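Local coordinates for protein Asp (Solanum tuberosum, PDB 3RFI) that is the saposin-like domain of a plant aspartic protease, a small helical module that probably interacts with membranes, as saposin-like relatives do, at residues E94-L97 with E98-Q102. Sequence-based numbering, arbitrary orientation.
Sequences EKVL and EYVNQ
Val100 meets Val96 one turn earlier in helix 90-104, and its side chain shows how a beta-branched residue fits there. Its CB lies 3.7 Å from the carbonyl oxygens of both Val96 and Leu97. From this branch point CG1 stands anti to the backbone N (chi1 174°), which turns CG2 back beside that N and over the preceding turn. There CG2 comes 3.2 Å from Val96 O, the same oxygen that accepts the Val100 N-H at 3.0 Å, and its nearest side-chain atom across the turn is Val96 CG1 at 4.4 Å, a loose apolar touch between two short, compact side chains. The bond to Val96 O is nearly straight (165° at the hydrogen), with the donor tilted 18° from the carbonyl plane. Equivalent i to i+4 bonds run from Glu98, Tyr99 and Asn101 back to Glu94, Lys95 and Leu97. The CB of Tyr99 sits 3.3 Å from Lys95 O, while its ring leads away from the turn, as does the carboxylate of Glu98; both residues suit an exposed side. Val96, Leu97 and Val100, partly exposed, present apolar groups to helix 6-29, touching Trp23, Glu20 and Val15 respectively. This is regular amphipathic alpha-helix, tied to helix 6-29 by the Cys11-Cys104 disulfide, in the swapped (circularly permuted) order of saposin halves characteristic of plant aspartic proteases.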
# COMPACT_ATOMS: atom_id res chain seq x y z
N GLU A 94 3.24 10.38 -1.11
CA GLU A 94 2.61 11.71 -1.09
C GLU A 94 1.44 11.74 -2.11
O GLU A 94 0.40 12.36 -1.86
CB GLU A 94 3.62 12.82 -1.38
CG GLU A 94 4.80 12.94 -0.35
CD GLU A 94 5.93 13.90 -0.83
OE1 GLU A 94 5.71 14.67 -1.79
OE2 GLU A 94 7.06 13.88 -0.27
N LYS A 95 1.62 11.06 -3.23
CA LYS A 95 0.59 10.99 -4.28
C LYS A 95 -0.62 10.25 -3.69
O LYS A 95 -1.77 10.62 -3.90
CB LYS A 95 1.16 10.20 -5.47
CG LYS A 95 0.26 10.02 -6.68
CD LYS A 95 1.16 9.81 -7.91
CE LYS A 95 0.47 9.02 -9.00
NZ LYS A 95 -0.63 9.82 -9.60
N VAL A 96 -0.35 9.18 -2.95
CA VAL A 96 -1.44 8.38 -2.46
C VAL A 96 -2.19 9.16 -1.40
O VAL A 96 -3.41 9.19 -1.43
CB VAL A 96 -0.96 7.08 -1.86
CG1 VAL A 96 -2.13 6.36 -1.15
CG2 VAL A 96 -0.44 6.17 -2.96
N LEU A 97 -1.47 9.76 -0.45
CA LEU A 97 -2.14 10.56 0.60
C LEU A 97 -2.93 11.75 0.05
O LEU A 97 -4.03 12.03 0.52
CB LEU A 97 -1.17 10.97 1.69
CG LEU A 97 -0.51 9.77 2.40
CD1 LEU A 97 0.41 10.26 3.52
CD2 LEU A 97 -1.55 8.83 2.94
N GLU A 98 -2.38 12.43 -0.96
CA GLU A 98 -3.06 13.53 -1.60
C GLU A 98 -4.33 13.01 -2.31
O GLU A 98 -5.37 13.59 -2.19
CB GLU A 98 -2.12 14.28 -2.56
CG GLU A 98 -2.72 15.49 -3.23
CD GLU A 98 -3.43 16.38 -2.26
OE1 GLU A 98 -4.57 16.80 -2.57
OE2 GLU A 98 -2.87 16.64 -1.17
N TYR A 99 -4.21 11.91 -3.04
CA TYR A 99 -5.41 11.29 -3.65
C TYR A 99 -6.53 11.04 -2.63
O TYR A 99 -7.71 11.36 -2.87
CB TYR A 99 -5.00 9.94 -4.26
CG TYR A 99 -6.12 9.20 -4.93
CD1 TYR A 99 -6.79 8.20 -4.27
CD2 TYR A 99 -6.50 9.52 -6.25
CE1 TYR A 99 -7.80 7.49 -4.88
CE2 TYR A 99 -7.50 8.84 -6.88
CZ TYR A 99 -8.16 7.82 -6.18
OH TYR A 99 -9.18 7.15 -6.79
N VAL A 100 -6.18 10.41 -1.52
CA VAL A 100 -7.15 10.09 -0.46
C VAL A 100 -7.71 11.39 0.13
O VAL A 100 -8.93 11.51 0.34
CB VAL A 100 -6.50 9.30 0.66
CG1 VAL A 100 -7.48 9.11 1.84
CG2 VAL A 100 -5.99 7.96 0.07
N ASN A 101 -6.82 12.34 0.38
CA ASN A 101 -7.27 13.58 0.95
C ASN A 101 -8.29 14.28 0.02
O ASN A 101 -9.28 14.83 0.50
CB ASN A 101 -6.06 14.49 1.17
CG ASN A 101 -6.36 15.57 2.16
OD1 ASN A 101 -6.88 15.29 3.25
ND2 ASN A 101 -6.06 16.83 1.80
N GLN A 102 -8.01 14.31 -1.29
CA GLN A 102 -8.93 14.95 -2.22
C GLN A 102 -10.30 14.24 -2.16
O GLN A 102 -11.31 14.87 -2.30
CB GLN A 102 -8.39 14.91 -3.66
CG GLN A 102 -7.13 15.78 -3.87
CD GLN A 102 -7.38 17.29 -3.98
OE1 GLN A 102 -8.26 17.86 -3.32
NE2 GLN A 102 -6.56 17.96 -4.83